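'Carboxyl esterase 2 (Tuber melanosporum Mel28, PDB 5MIF) probably hydrolyses carboxylic ester bonds, as an archaeal-like carboxylesterase of the alpha/beta hydrolase fold from a mycorrhizal truffle fungus. Local coordinates at residues 171-174 with 175-178; 293-296 with 297-300; 325-329 with 330-334. All blocks are in the same frame, centred on the assembly; numbering follows the deposited sequence.

Interaction 1: 171-174 with 175-178; sequences LEHG and EKLG
The backbone N of Leu-177 gives its hydrogen to O of Gly-174 at 2.8 Å, the shortest bond of the turn, linking each end of a three-residue step. Two more bonds also span three residues: Lys-176 N to His-173 O, 3.1 Å and weak, and Gly-178 N to Glu-175 O at 3.0 Å. Together they wind the chain out of helix 158-173 toward strand 179-180. Gly-178 suits the last step, because its positive phi of 89° would jam a CB against the preceding carbonyl.

His-173 and Lys-176 run alongside each other in the same direction. The lysine chain is extended, and its NZ reaches the imidazole edge near the ring plane, 3.3 Å from ND1 in a weak hydrogen bond. CG of Glu-172 rests over one ring face, 3.7 Å above the plane, and Trp-169 also meets the ring. Leu-177 instead packs on Lys-78 and Leu-80 of strand 75-82. An ammonium group donating to ND1 would probably disfavour protonation there, so the imidazole is likely to act as a neutral acceptor in this surface turn.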
loop_
_atom_site.group_PDB
_atom_site.type_symbol
_atom_site.label_atom_id
_atom_site.label_comp_id
_atom_site.label_asym_id
_atom_site.label_seq_id
_atom_site.Cartn_x
_atom_site.Cartn_y
_atom_site.Cartn_z
ATOM N N LEU A 171 -9.749 25.651 -12.435
ATOM C CA LEU A 171 -11.089 25.692 -11.870
ATOM C C LEU A 171 -12.064 26.485 -12.734
ATOM O O LEU A 171 -13.216 26.098 -12.891
ATOM C CB LEU A 171 -11.049 26.258 -10.453
ATOM C CG LEU A 171 -10.526 25.239 -9.433
ATOM C CD1 LEU A 171 -10.299 25.874 -8.071
ATOM C CD2 LEU A 171 -11.482 24.064 -9.321
ATOM N N GLU A 172 -11.597 27.588 -13.297
ATOM C CA GLU A 172 -12.437 28.468 -14.094
ATOM C C GLU A 172 -12.587 28.026 -15.549
ATOM O O GLU A 172 -13.623 28.259 -16.168
ATOM C CB GLU A 172 -11.887 29.893 -14.055
ATOM C CG GLU A 172 -12.693 30.872 -14.894
ATOM C CD GLU A 172 -12.153 32.276 -14.822
ATOM O OE1 GLU A 172 -12.607 33.129 -15.618
ATOM O OE2 GLU A 172 -11.266 32.526 -13.977
ATOM N N HIS A 173 -11.543 27.431 -16.109
ATOM C CA HIS A 173 -11.512 27.193 -17.548
ATOM C C HIS A 173 -11.482 25.721 -17.954
ATOM O O HIS A 173 -11.514 25.404 -19.140
ATOM C CB HIS A 173 -10.304 27.915 -18.153
ATOM C CG HIS A 173 -10.343 29.401 -17.971
ATOM N ND1 HIS A 173 -11.235 30.210 -18.646
ATOM C CD2 HIS A 173 -9.606 30.225 -17.187
ATOM C CE1 HIS A 173 -11.046 31.468 -18.284
ATOM N NE2 HIS A 173 -10.065 31.505 -17.399
ATOM N N GLY A 174 -11.418 24.833 -16.967
ATOM C CA GLY A 174 -11.230 23.420 -17.231
ATOM C C GLY A 174 -12.307 22.816 -18.108
ATOM O O GLY A 174 -12.024 22.014 -18.999
ATOM N N GLU A 175 -13.546 23.217 -17.858
ATOM C CA GLU A 175 -14.680 22.652 -18.572
ATOM C C GLU A 175 -14.494 22.818 -20.078
ATOM O O GLU A 175 -14.780 21.902 -20.844
ATOM C CB GLU A 175 -15.983 23.299 -18.109
ATOM C CG GLU A 175 -17.225 22.568 -18.587
ATOM C CD GLU A 175 -18.482 23.014 -17.865
ATOM O OE1 GLU A 175 -18.363 23.627 -16.783
ATOM O OE2 GLU A 175 -19.586 22.725 -18.373
ATOM N N LYS A 176 -13.922 23.948 -20.482
ATOM C CA LYS A 176 -13.707 24.250 -21.892
ATOM C C LYS A 176 -12.611 23.395 -22.504
ATOM O O LYS A 176 -12.497 23.295 -23.727
ATOM C CB LYS A 176 -13.302 25.719 -22.025
ATOM C CG LYS A 176 -14.288 26.689 -21.401
ATOM C CD LYS A 176 -13.697 28.086 -21.352
ATOM C CE LYS A 176 -14.705 29.104 -20.858
ATOM N NZ LYS A 176 -14.020 30.366 -20.496
ATOM N N LEU A 177 -11.843 22.730 -21.654
ATOM C CA LEU A 177 -10.807 21.812 -22.115
ATOM C C LEU A 177 -11.247 20.361 -21.995
ATOM O O LEU A 177 -10.478 19.444 -22.287
ATOM C CB LEU A 177 -9.516 22.030 -21.330
ATOM C CG LEU A 177 -8.865 23.402 -21.500
ATOM C CD1 LEU A 177 -7.678 23.528 -20.566
ATOM C CD2 LEU A 177 -8.458 23.624 -22.952
ATOM N N GLY A 178 -12.478 20.153 -21.540
ATOM C CA GLY A 178 -13.025 18.810 -21.480
ATOM C C GLY A 178 -12.729 18.093 -20.176
ATOM O O GLY A 178 -12.771 16.869 -20.125
#

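Interaction 2: 293-296 with 297-300; sequences GEDF and GRRL
Arg-298 has its CG anti to the carbonyl carbon (chi1 -67°) and then runs extended to NE, which carries the guanidinium back along the helix to Asp-295. There NH1 meets OD1 at 3.4 Å, a salt bridge whose hydrogen bond is weak. The oxygen lies at the guanidinium edge, near its plane, while the carboxylate is turned 44° against that plane. OD1 also takes a hydrogen from Gln-291 NE2. Glu-294 OE1 stands 4.4 Å from Arg-298 NH1 but well out of the guanidinium plane, adding charge without a bond; its carboxylate is paired with Arg-311. The other amino group of Arg-298, NH2, forms a salt bridge with Glu-285 of the second subunit. With an alanine here, Glu-285 of the second subunit would probably lose this partner across the interface, and Asp-295 would be left without its nearby cation.

On the buried side, the first torsion of Phe-296 (chi1 -171°) swings the ring beside its own carbonyl, along the helix toward Leu-300, whose CG lies over one face. CE2 of Phe-296 and CD1 of Leu-300 approach to 4.1 Å. Both apolar side chains suit this side, where they pack on Ile-281 and Thr-279 of strand 279-284, respectively. Between the two sides run regular i to i+4 backbone bonds, such as Arg-298 N to Glu-294 O at 2.9 Å. This is the amphipathic helix of a beta-alpha-beta crossover, linking strands 279-284 and 307-312 in the alpha/beta hydrolase fold, with its polar side contributing to the dimer contact.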
loop_
_atom_site.group_PDB
_atom_site.type_symbol
_atom_site.label_atom_id
_atom_site.label_comp_id
_atom_site.label_asym_id
_atom_site.label_seq_id
_atom_site.Cartn_x
_atom_site.Cartn_y
_atom_site.Cartn_z
ATOM N N GLY A 293 6.434 12.592 6.268
ATOM C CA GLY A 293 5.174 12.126 5.713
ATOM C C GLY A 293 4.314 11.415 6.742
ATOM O O GLY A 293 3.119 11.703 6.858
ATOM N N GLU A 294 4.930 10.519 7.515
ATOM C CA GLU A 294 4.204 9.724 8.506
ATOM C C GLU A 294 3.644 10.609 9.617
ATOM O O GLU A 294 2.479 10.475 9.997
ATOM C CB GLU A 294 5.117 8.620 9.074
ATOM C CG GLU A 294 5.517 7.577 8.024
ATOM C CD GLU A 294 6.266 6.354 8.580
ATOM O OE1 GLU A 294 6.832 6.411 9.690
ATOM O OE2 GLU A 294 6.274 5.310 7.890
ATOM N N ASP A 295 4.463 11.529 10.120
ATOM C CA ASP A 295 4.005 12.469 11.143
ATOM C C ASP A 295 2.878 13.351 10.616
ATOM O O ASP A 295 1.909 13.616 11.332
ATOM C CB ASP A 295 5.160 13.341 11.647
ATOM C CG ASP A 295 6.131 12.570 12.527
ATOM O OD1 ASP A 295 5.756 11.486 13.026
ATOM O OD2 ASP A 295 7.268 13.046 12.718
ATOM N N PHE A 296 3.005 13.810 9.375
ATOM C CA PHE A 296 1.965 14.641 8.777
ATOM C C PHE A 296 0.650 13.848 8.686
ATOM O O PHE A 296 -0.424 14.364 9.005
ATOM C CB PHE A 296 2.406 15.151 7.396
ATOM C CG PHE A 296 1.485 16.181 6.795
ATOM C CD1 PHE A 296 1.223 17.372 7.450
ATOM C CD2 PHE A 296 0.903 15.969 5.553
ATOM C CE1 PHE A 296 0.379 18.331 6.888
ATOM C CE2 PHE A 296 0.070 16.922 4.978
ATOM C CZ PHE A 296 -0.197 18.105 5.647
ATOM N N GLY A 297 0.738 12.595 8.246
ATOM C CA GLY A 297 -0.437 11.746 8.160
ATOM C C GLY A 297 -1.105 11.498 9.507
ATOM O O GLY A 297 -2.327 11.629 9.625
ATOM N N ARG A 298 -0.306 11.187 10.529
ATOM C CA ARG A 298 -0.842 10.963 11.881
ATOM C C ARG A 298 -1.559 12.209 12.373
ATOM O O ARG A 298 -2.609 12.138 13.014
ATOM C CB ARG A 298 0.267 10.590 12.862
ATOM C CG ARG A 298 0.908 9.256 12.584
ATOM C CD ARG A 298 1.956 8.948 13.626
ATOM N NE ARG A 298 2.460 7.585 13.516
ATOM C CZ ARG A 298 3.725 7.281 13.236
ATOM N NH1 ARG A 298 4.612 8.250 13.024
ATOM N NH2 ARG A 298 4.103 6.008 13.163
ATOM N N ARG A 299 -0.988 13.360 12.041
ATOM C CA ARG A 299 -1.591 14.628 12.400
ATOM C C ARG A 299 -2.952 14.825 11.694
ATOM O O ARG A 299 -3.926 15.227 12.325
ATOM C CB ARG A 299 -0.608 15.749 12.084
ATOM C CG ARG A 299 -1.097 17.085 12.454
ATOM C CD ARG A 299 -0.023 17.948 13.070
ATOM N NE ARG A 299 -0.699 19.154 13.509
ATOM C CZ ARG A 299 -0.442 20.373 13.069
ATOM N NH1 ARG A 299 0.546 20.579 12.205
ATOM N NH2 ARG A 299 -1.162 21.385 13.531
ATOM N N LEU A 300 -3.038 14.493 10.407
ATOM C CA LEU A 300 -4.321 14.544 9.696
ATOM C C LEU A 300 -5.342 13.583 10.312
ATOM O O LEU A 300 -6.528 13.905 10.432
ATOM C CB LEU A 300 -4.138 14.190 8.217
ATOM C CG LEU A 300 -3.284 15.123 7.370
ATOM C CD1 LEU A 300 -3.110 14.544 5.978
ATOM C CD2 LEU A 300 -3.951 16.483 7.299
#

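Interaction 3: 325-329 with 330-334; sequences LSEAP and GAKAT
Glu-327 and Lys-332 reach obliquely across one another over the start of helix 329-345, where Ala-328 holds the N-cap position. The glutamate chain bends at its second torsion (chi2 -63°), folding the carboxylate back toward the helix, and the lysine bends near its far end. The approach is closest at carbon, with OE1 of Glu-327 3.2 Å from CE of Lys-332. NZ of Lys-332 lies 4.0 Å from the same oxygen, so the salt bridge is long and chiefly electrostatic. This pair suits the outer side of the turn, where Glu-327 is exposed and Lys-332 partly so.

The CB of Ala-331, by contrast, points inward at the preceding turn and sits 3.3 Å from O of Leu-325; the small methyl fits close to this backbone. Ala-331 also packs on Phe-319, as does Leu-325, whose side chain further touches Thr-39 and Tyr-42 of helix 37-47. Pro-329 suits the first turn of a helix, since a residue there needs no N-H for an intrahelical bond, and its ring packs on Ala-308 of the second subunit. O of Pro-329 accepts from Ala-333 N at 2.9 Å. The first turn is closed by Lys-332 N, which donates to O of Ala-328 at 2.8 Å.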
loop_
_atom_site.group_PDB
_atom_site.type_symbol
_atom_site.label_atom_id
_atom_site.label_comp_id
_atom_site.label_asym_id
_atom_site.label_seq_id
_atom_site.Cartn_x
_atom_site.Cartn_y
_atom_site.Cartn_z
ATOM N N LEU A 325 13.522 2.199 -10.465
ATOM C CA LEU A 325 12.971 1.924 -9.135
ATOM C C LEU A 325 11.486 1.551 -9.196
ATOM O O LEU A 325 10.999 0.734 -8.412
ATOM C CB LEU A 325 13.162 3.141 -8.214
ATOM C CG LEU A 325 14.603 3.487 -7.818
ATOM C CD1 LEU A 325 14.669 4.668 -6.851
ATOM C CD2 LEU A 325 15.310 2.272 -7.229
ATOM N N SER A 326 10.784 2.131 -10.160
ATOM C CA SER A 326 9.338 2.030 -10.222
ATOM C C SER A 326 8.860 0.644 -10.641
ATOM O O SER A 326 7.674 0.333 -10.501
ATOM C CB SER A 326 8.782 3.105 -11.167
ATOM O OG SER A 326 8.934 2.750 -12.533
ATOM N N GLU A 327 9.770 -0.198 -11.130
ATOM C CA GLU A 327 9.381 -1.537 -11.579
ATOM C C GLU A 327 9.592 -2.614 -10.513
ATOM O O GLU A 327 9.197 -3.763 -10.710
ATOM C CB GLU A 327 10.132 -1.918 -12.859
ATOM C CG GLU A 327 9.740 -1.061 -14.067
ATOM C CD GLU A 327 8.270 -1.216 -14.477
ATOM O OE1 GLU A 327 7.673 -2.290 -14.245
ATOM O OE2 GLU A 327 7.702 -0.246 -15.025
ATOM N N ALA A 328 10.239 -2.249 -9.407
ATOM C CA ALA A 328 10.355 -3.133 -8.255
ATOM C C ALA A 328 8.950 -3.385 -7.686
ATOM O O ALA A 328 8.066 -2.536 -7.831
ATOM C CB ALA A 328 11.296 -2.525 -7.192
ATOM N N PRO A 329 8.734 -4.557 -7.061
ATOM C CA PRO A 329 7.384 -4.995 -6.664
ATOM C C PRO A 329 6.626 -3.981 -5.809
ATOM O O PRO A 329 5.520 -3.599 -6.183
ATOM C CB PRO A 329 7.652 -6.270 -5.858
ATOM C CG PRO A 329 8.943 -6.786 -6.378
ATOM C CD PRO A 329 9.754 -5.592 -6.804
ATOM N N GLY A 330 7.219 -3.544 -4.700
ATOM C CA GLY A 330 6.573 -2.595 -3.807
ATOM C C GLY A 330 6.241 -1.270 -4.462
ATOM O O GLY A 330 5.136 -0.747 -4.314
ATOM N N ALA A 331 7.203 -0.720 -5.189
ATOM C CA ALA A 331 7.002 0.526 -5.920
ATOM C C ALA A 331 5.898 0.376 -6.972
ATOM O O ALA A 331 4.992 1.199 -7.070
ATOM C CB ALA A 331 8.299 0.965 -6.576
ATOM N N LYS A 332 5.991 -0.680 -7.767
ATOM C CA LYS A 332 5.029 -0.914 -8.826
ATOM C C LYS A 332 3.626 -1.028 -8.246
ATOM O O LYS A 332 2.685 -0.455 -8.775
ATOM C CB LYS A 332 5.392 -2.183 -9.601
ATOM C CG LYS A 332 4.571 -2.431 -10.861
ATOM C CD LYS A 332 4.950 -3.776 -11.481
ATOM C CE LYS A 332 5.092 -3.693 -12.991
ATOM N NZ LYS A 332 3.852 -3.160 -13.633
ATOM N N ALA A 333 3.501 -1.750 -7.135
ATOM C CA ALA A 333 2.196 -1.984 -6.531
ATOM C C ALA A 333 1.591 -0.677 -6.031
ATOM O O ALA A 333 0.393 -0.424 -6.197
ATOM C CB ALA A 333 2.304 -2.996 -5.392
ATOM N N THR A 334 2.420 0.168 -5.432
ATOM C CA THR A 334 1.875 1.378 -4.841
ATOM C C THR A 334 1.583 2.428 -5.906
ATOM O O THR A 334 0.650 3.217 -5.764
ATOM C CB THR A 334 2.810 1.938 -3.765
ATOM O OG1 THR A 334 4.056 2.271 -4.355
ATOM C CG2 THR A 334 3.054 0.871 -2.704
#

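In the fold
The three local contacts follow one another along the chain and do not touch. Interaction 1 lies at the surface, its centre about 33 Å from that of interaction 2 and equally far from that of interaction 3. Interactions 2 and 3 are nearer neighbours, with centres about 23 Å apart and nearest atoms about 12 Å apart, and both meet the second subunit, so helices 290-302 and 329-345 share in the dimer interface. A likely catalytic triad of Ser-190, Asp-287 and His-317, with the serine on a nucleophile elbow, fits the family. Asp-287 shortly precedes helix 290-302, while the side chain of Leu-325 in interaction 3 approaches these residues but makes no contact with them.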